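Long-range contacts in FAD-dependent oxidoreductase (PDB 3M9V), which takes part in the biosynthesis of the sugar D-kijanose, probably as a flavin-dependent oxidoreductase acting on a dTDP-linked sugar intermediate: residues L112-W116 with A127-L131; P194-V200 with H238-P244. One frame throughout, in Å; residues are numbered along the deposited sequence.

Coming from the N terminus, the chain first closes contact 1, where residues 112-116 and 127-131 meet across a short turn between helix 96-118 and helix 121-136. It then enters the strand-rich middle of the protein, and contact 2 closes a much longer excursion by pairing residues 194-200 with 238-244. The two loops follow in series, neither enclosing nor crossing the other. They nonetheless touch in space: Glu115 OE1 makes a salt bridge to Arg242 NH1 at 2.6 Å, and Ile130 packs on Val200. The helical N-terminal part and the sheet of the middle part are thereby joined beside the dTDP site, to which Glu115 and Arg242 both belong.

Contact 1: residues L112-W116 with A127-L131; sequences LGYEW and AERIL. With TYD (thymidine-5'-diphosphate), chain B.
Leu112 packs into the facing helix, its CD1 methyl meeting Ile130 CG2 at 3.6 Å with the two side chains crossing at about a right angle. Nearer the backbone, Leu112 CB lies 3.8 Å from Leu131 CD2. The helices form an antiparallel alpha-alpha hairpin in the N-terminal domain of the acyl-CoA dehydrogenase family, inclined at 139° between their directions; Trp116 CA and Ala127 CA are the nearest across the two segments. The small alanine methyl sits against backbone: Ala127 CB is 3.6 Å from Leu112 O, close to the helical hydrogen bond between that oxygen and Trp116 N. Trp116 CB adds to this apolar patch, with Leu131 CD1 4.0 Å away.

With CG anti to the backbone N (chi1 -177°), Trp116 swings its indole out toward Glu128. Trp116 NE1 makes a weak hydrogen bond of 3.3 Å to Glu128 OE2; this oxygen lies near the ring plane, although the carboxylate itself is turned 89° from the indole. The extended Glu128 chain carries the carboxylate out to NE1, while its CB lies near CD1 of the ring; OE1 forms a salt bridge with Arg132.

Other side chains of 112-116 serve the ligand. Glu115 starts toward Ala127, then bends at chi2 and leads away, where OE1 accepts a 3.0 Å hydrogen bond from O3' of dTDP. This oxygen, also paired with Arg242, is gripped by two partners and held beside the sugar. The Tyr114 ring lies face to face with the thymine, the planes nearly parallel, dTDP N3 over the rim of one face and 3.4 Å from Tyr114 CD1.

Within the fold, Trp116 rests on the loop residues Glu72 and Leu73, Leu131 reaches Val69, and Arg129 touches His238, next to strand 239-241.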
loop_
_atom_site.group_PDB
_atom_site.type_symbol
_atom_site.label_atom_id
_atom_site.label_comp_id
_atom_site.label_asym_id
_atom_site.label_seq_id
_atom_site.Cartn_x
_atom_site.Cartn_y
_atom_site.Cartn_z
ATOM N N LEU A 112 18.622 -11.651 -33.214
ATOM C CA LEU A 112 19.358 -11.867 -34.453
ATOM C C LEU A 112 19.502 -13.357 -34.698
ATOM O O LEU A 112 19.423 -13.760 -35.851
ATOM C CB LEU A 112 20.733 -11.201 -34.507
ATOM C CG LEU A 112 20.659 -9.696 -34.782
ATOM C CD1 LEU A 112 22.079 -9.126 -34.739
ATOM C CD2 LEU A 112 19.889 -9.349 -36.067
ATOM N N GLY A 113 19.731 -14.130 -33.639
ATOM C CA GLY A 113 19.758 -15.586 -33.725
ATOM C C GLY A 113 18.475 -16.186 -34.278
ATOM O O GLY A 113 18.461 -17.234 -34.932
ATOM N N TYR A 114 17.356 -15.519 -34.044
ATOM C CA TYR A 114 16.111 -15.995 -34.614
ATOM C C TYR A 114 15.962 -15.569 -36.075
ATOM O O TYR A 114 15.349 -16.271 -36.884
ATOM C CB TYR A 114 14.980 -15.385 -33.783
ATOM C CG TYR A 114 13.597 -15.742 -34.270
ATOM C CD1 TYR A 114 12.857 -16.734 -33.624
ATOM C CD2 TYR A 114 13.045 -15.095 -35.372
ATOM C CE1 TYR A 114 11.583 -17.054 -34.063
ATOM C CE2 TYR A 114 11.771 -15.416 -35.827
ATOM C CZ TYR A 114 11.065 -16.406 -35.171
ATOM O OH TYR A 114 9.804 -16.739 -35.605
ATOM N N GLU A 115 16.472 -14.394 -36.422
ATOM C CA GLU A 115 16.496 -13.979 -37.827
ATOM C C GLU A 115 17.355 -14.947 -38.646
ATOM O O GLU A 115 16.969 -15.409 -39.716
ATOM C CB GLU A 115 17.106 -12.583 -37.952
ATOM C CG GLU A 115 16.232 -11.464 -37.413
ATOM C CD GLU A 115 15.030 -11.247 -38.316
ATOM O OE1 GLU A 115 14.218 -10.335 -38.067
ATOM O OE2 GLU A 115 14.907 -11.984 -39.316
ATOM N N TRP A 116 18.533 -15.245 -38.112
ATOM C CA TRP A 116 19.450 -16.214 -38.689
ATOM C C TRP A 116 18.814 -17.575 -39.000
ATOM O O TRP A 116 19.035 -18.130 -40.077
ATOM C CB TRP A 116 20.673 -16.371 -37.779
ATOM C CG TRP A 116 21.724 -17.294 -38.327
ATOM C CD1 TRP A 116 22.399 -17.140 -39.505
ATOM C CD2 TRP A 116 22.213 -18.511 -37.745
ATOM N NE1 TRP A 116 23.274 -18.179 -39.689
ATOM C CE2 TRP A 116 23.182 -19.039 -38.630
ATOM C CE3 TRP A 116 21.941 -19.200 -36.559
ATOM C CZ2 TRP A 116 23.881 -20.218 -38.372
ATOM C CZ3 TRP A 116 22.626 -20.378 -36.309
ATOM C CH2 TRP A 116 23.580 -20.879 -37.214
ATOM N N ALA A 127 22.114 -11.011 -40.508
ATOM C CA ALA A 127 22.157 -11.493 -39.129
ATOM C C ALA A 127 23.444 -12.253 -38.848
ATOM O O ALA A 127 24.108 -12.013 -37.825
ATOM C CB ALA A 127 20.969 -12.405 -38.854
ATOM N N GLU A 128 23.793 -13.165 -39.761
ATOM C CA GLU A 128 25.016 -13.972 -39.599
ATOM C C GLU A 128 26.289 -13.119 -39.536
ATOM O O GLU A 128 27.184 -13.318 -38.699
ATOM C CB GLU A 128 25.171 -15.039 -40.701
ATOM C CG GLU A 128 26.427 -15.866 -40.486
ATOM C CD GLU A 128 26.617 -17.053 -41.410
ATOM O OE1 GLU A 128 27.791 -17.427 -41.586
ATOM O OE2 GLU A 128 25.652 -17.656 -41.922
ATOM N N ARG A 129 26.359 -12.130 -40.420
ATOM C CA ARG A 129 27.527 -11.254 -40.388
ATOM C C ARG A 129 27.624 -10.521 -39.054
ATOM O O ARG A 129 28.675 -10.495 -38.411
ATOM C CB ARG A 129 27.568 -10.261 -41.554
ATOM C CG ARG A 129 29.010 -9.798 -41.773
ATOM C CD ARG A 129 29.436 -9.634 -43.237
ATOM N NE ARG A 129 28.668 -8.604 -43.940
ATOM C CZ ARG A 129 27.743 -8.852 -44.863
ATOM N NH1 ARG A 129 27.102 -7.831 -45.420
ATOM N NH2 ARG A 129 27.467 -10.097 -45.238
ATOM N N ILE A 130 26.512 -9.935 -38.616
ATOM C CA ILE A 130 26.569 -9.222 -37.340
ATOM C C ILE A 130 26.944 -10.100 -36.136
ATOM O O ILE A 130 27.727 -9.710 -35.263
ATOM C CB ILE A 130 25.252 -8.471 -37.101
ATOM C CG1 ILE A 130 25.080 -7.463 -38.235
ATOM C CG2 ILE A 130 25.301 -7.789 -35.746
ATOM C CD1 ILE A 130 23.739 -6.756 -38.263
ATOM N N LEU A 131 26.326 -11.275 -36.074
ATOM C CA LEU A 131 26.519 -12.242 -34.995
ATOM C C LEU A 131 27.982 -12.698 -34.890
ATOM O O LEU A 131 28.532 -12.700 -33.779
ATOM C CB LEU A 131 25.562 -13.439 -35.135
ATOM C CG LEU A 131 24.054 -13.252 -34.892
ATOM C CD1 LEU A 131 23.262 -14.413 -35.511
ATOM C CD2 LEU A 131 23.718 -13.190 -33.387
HETATM P PA TYD B . 11.550 -6.065 -32.055
HETATM O O1A TYD B . 12.384 -5.064 -32.833
HETATM O O2A TYD B . 11.419 -5.959 -30.546
HETATM O O3A TYD B . 10.085 -6.151 -32.705
HETATM P PB TYD B . 9.608 -4.903 -33.601
HETATM O O1B TYD B . 10.110 -3.695 -32.832
HETATM O O2B TYD B . 8.113 -5.122 -33.498
HETATM O O3B TYD B . 10.260 -5.190 -34.942
HETATM O "O5'" TYD B . 11.935 -7.581 -32.445
HETATM C "C5'" TYD B . 11.727 -8.129 -33.745
HETATM C "C4'" TYD B . 12.771 -9.235 -33.671
HETATM O "O4'" TYD B . 12.364 -10.253 -32.766
HETATM C "C3'" TYD B . 13.067 -9.920 -34.992
HETATM O "O3'" TYD B . 14.419 -9.518 -35.219
HETATM C "C2'" TYD B . 13.117 -11.401 -34.651
HETATM C "C1'" TYD B . 12.891 -11.526 -33.147
HETATM N N1 TYD B . 11.880 -12.552 -32.858
HETATM C C2 TYD B . 12.124 -13.516 -31.971
HETATM O O2 TYD B . 13.236 -13.549 -31.393
HETATM N N3 TYD B . 11.179 -14.450 -31.726
HETATM C C4 TYD B . 9.980 -14.416 -32.354
HETATM O O4 TYD B . 9.124 -15.291 -32.104
HETATM C C5 TYD B . 9.716 -13.421 -33.280
HETATM C C5M TYD B . 8.422 -13.303 -34.039
HETATM C C6 TYD B . 10.712 -12.482 -33.509
#

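Contact 2: residues P194-V200 with H238-P244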
loop_
_atom_site.group_PDB
_atom_site.type_symbol
_atom_site.label_atom_id
_atom_site.label_comp_id
_atom_site.label_asym_id
_atom_site.label_seq_id
_atom_site.Cartn_x
_atom_site.Cartn_y
_atom_site.Cartn_z
ATOM N N PRO A 194 3.141 2.321 -47.197
ATOM C CA PRO A 194 4.227 2.362 -46.224
ATOM C C PRO A 194 4.386 1.008 -45.538
ATOM O O PRO A 194 3.391 0.339 -45.246
ATOM C CB PRO A 194 3.780 3.425 -45.215
ATOM C CG PRO A 194 2.648 4.164 -45.848
ATOM C CD PRO A 194 2.039 3.239 -46.860
ATOM N N ARG A 195 5.631 0.608 -45.292
ATOM C CA ARG A 195 5.926 -0.586 -44.511
ATOM C C ARG A 195 6.938 -0.233 -43.437
ATOM O O ARG A 195 7.653 0.764 -43.545
ATOM C CB ARG A 195 6.554 -1.654 -45.399
ATOM C CG ARG A 195 6.449 -1.275 -46.856
ATOM C CD ARG A 195 6.060 -2.492 -47.665
ATOM N NE ARG A 195 6.955 -3.618 -47.417
ATOM C CZ ARG A 195 6.581 -4.774 -46.881
ATOM N NH1 ARG A 195 5.322 -4.985 -46.511
ATOM N NH2 ARG A 195 7.491 -5.725 -46.721
ATOM N N LEU A 196 6.987 -1.086 -42.419
ATOM C CA LEU A 196 7.949 -0.973 -41.340
ATOM C C LEU A 196 9.198 -1.689 -41.832
ATOM O O LEU A 196 9.106 -2.695 -42.542
ATOM C CB LEU A 196 7.409 -1.659 -40.089
ATOM C CG LEU A 196 6.089 -1.029 -39.646
ATOM C CD1 LEU A 196 5.280 -2.039 -38.848
ATOM C CD2 LEU A 196 6.326 0.257 -38.856
ATOM N N ALA A 197 10.351 -1.139 -41.464
ATOM C CA ALA A 197 11.617 -1.632 -41.995
ATOM C C ALA A 197 12.628 -1.487 -40.871
ATOM O O ALA A 197 12.547 -0.566 -40.051
ATOM C CB ALA A 197 12.060 -0.805 -43.190
ATOM N N SER A 198 13.577 -2.411 -40.830
ATOM C CA SER A 198 14.660 -2.248 -39.865
ATOM C C SER A 198 15.992 -2.051 -40.571
ATOM O O SER A 198 16.741 -2.998 -40.754
ATOM C CB SER A 198 14.712 -3.495 -38.983
ATOM O OG SER A 198 13.523 -3.545 -38.222
ATOM N N PRO A 199 16.313 -0.820 -40.974
ATOM C CA PRO A 199 17.635 -0.637 -41.549
ATOM C C PRO A 199 18.717 -0.792 -40.482
ATOM O O PRO A 199 18.492 -0.437 -39.323
ATOM C CB PRO A 199 17.588 0.799 -42.068
ATOM C CG PRO A 199 16.543 1.480 -41.308
ATOM C CD PRO A 199 15.532 0.429 -40.932
ATOM N N VAL A 200 19.884 -1.314 -40.851
ATOM C CA VAL A 200 21.007 -1.342 -39.922
ATOM C C VAL A 200 22.012 -0.288 -40.390
ATOM O O VAL A 200 22.528 -0.419 -41.502
ATOM C CB VAL A 200 21.669 -2.743 -39.920
ATOM C CG1 VAL A 200 22.938 -2.732 -39.088
ATOM C CG2 VAL A 200 20.710 -3.802 -39.387
ATOM N N HIS A 238 20.984 -4.112 -46.274
ATOM C CA HIS A 238 21.150 -3.743 -44.871
ATOM C C HIS A 238 19.830 -3.283 -44.263
ATOM O O HIS A 238 19.794 -2.573 -43.252
ATOM C CB HIS A 238 22.191 -2.643 -44.733
ATOM C CG HIS A 238 23.579 -3.156 -44.906
ATOM N ND1 HIS A 238 24.693 -2.416 -44.588
ATOM C CD2 HIS A 238 24.027 -4.349 -45.354
ATOM C CE1 HIS A 238 25.774 -3.135 -44.829
ATOM N NE2 HIS A 238 25.397 -4.315 -45.290
ATOM N N VAL A 239 18.758 -3.714 -44.915
ATOM C CA VAL A 239 17.404 -3.348 -44.521
ATOM C C VAL A 239 16.547 -4.601 -44.358
ATOM O O VAL A 239 16.382 -5.342 -45.334
ATOM C CB VAL A 239 16.784 -2.428 -45.575
ATOM C CG1 VAL A 239 15.354 -2.105 -45.189
ATOM C CG2 VAL A 239 17.619 -1.150 -45.653
ATOM N N LEU A 240 16.036 -4.850 -43.150
ATOM C CA LEU A 240 15.009 -5.873 -42.956
ATOM C C LEU A 240 13.615 -5.248 -43.066
ATOM O O LEU A 240 13.162 -4.579 -42.143
ATOM C CB LEU A 240 15.184 -6.561 -41.600
ATOM C CG LEU A 240 16.572 -6.978 -41.087
ATOM C CD1 LEU A 240 16.618 -6.766 -39.580
ATOM C CD2 LEU A 240 16.964 -8.419 -41.377
ATOM N N MET A 241 12.927 -5.433 -44.186
ATOM C CA MET A 241 11.560 -4.946 -44.338
ATOM C C MET A 241 10.573 -5.696 -43.450
ATOM O O MET A 241 10.498 -6.916 -43.510
ATOM C CB MET A 241 11.115 -5.140 -45.789
ATOM C CG MET A 241 11.943 -4.352 -46.785
ATOM S SD MET A 241 11.515 -2.595 -46.748
ATOM C CE MET A 241 9.729 -2.751 -46.794
ATOM N N ARG A 242 9.797 -5.011 -42.622
ATOM C CA ARG A 242 8.776 -5.716 -41.845
ATOM C C ARG A 242 7.440 -5.589 -42.579
ATOM O O ARG A 242 7.412 -5.621 -43.809
ATOM C CB ARG A 242 8.685 -5.141 -40.430
ATOM C CG ARG A 242 10.010 -5.067 -39.690
ATOM C CD ARG A 242 10.774 -6.377 -39.724
ATOM N NE ARG A 242 11.965 -6.269 -38.876
ATOM C CZ ARG A 242 12.812 -7.251 -38.573
ATOM N NH1 ARG A 242 12.644 -8.477 -39.041
ATOM N NH2 ARG A 242 13.854 -7.010 -37.790
ATOM N N ASP A 243 6.315 -5.424 -41.891
ATOM C CA ASP A 243 5.086 -5.256 -42.672
ATOM C C ASP A 243 4.507 -3.846 -42.690
ATOM O O ASP A 243 5.070 -2.938 -42.076
ATOM C CB ASP A 243 4.001 -6.300 -42.379
ATOM C CG ASP A 243 4.081 -6.869 -40.970
ATOM O OD1 ASP A 243 4.500 -8.037 -40.837
ATOM O OD2 ASP A 243 3.726 -6.168 -40.001
ATOM N N PRO A 244 3.398 -3.667 -43.431
ATOM C CA PRO A 244 2.609 -2.452 -43.609
ATOM C C PRO A 244 2.760 -1.333 -42.579
ATOM O O PRO A 244 1.941 -1.186 -41.681
ATOM C CB PRO A 244 1.197 -3.024 -43.688
ATOM C CG PRO A 244 1.432 -4.274 -44.534
ATOM C CD PRO A 244 2.845 -4.751 -44.263
HETATM O O HOH W 1 24.262 -0.016 -43.760
#
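The Arg242 guanidinium has Leu240 CB over the centre of one face and Ser198 OG at its edge, where NE donates a 3.2 Å hydrogen bond to that hydroxyl. Over one face of the Arg195 guanidinium lies Arg242 O, too poorly angled to be a hydrogen bond; a water in the plane of the His238 ring is hydrogen-bonded to ND1, and Val200 O accepts a proton from it. These groups fringe an antiparallel strand pair, 196-200 with 239-241, in the beta-sheet part of the acyl-CoA dehydrogenase fold.

Ser198 and Leu240 are its hydrogen-bonded pair. On the face carrying Ala197, Pro199 and Val239, which rests on Leu155, Ala197 CB meets Val239 CG1 at 4.1 Å and Met241 SD at 4.0 Å. Met241, bent at chi2 and chi3, lays its CE methyl 3.6 Å from both CB and CG of Arg195, whose NH1 is 3.4 Å from Pro244 CD. With an alanine at Arg195 the methyl of Met241 would probably lose the aliphatic chain and guanidinium it lies across and be freer to turn.

At the other end, Val200 N bonds to His238 O at 2.7 Å, with a C=O...N angle of 172°.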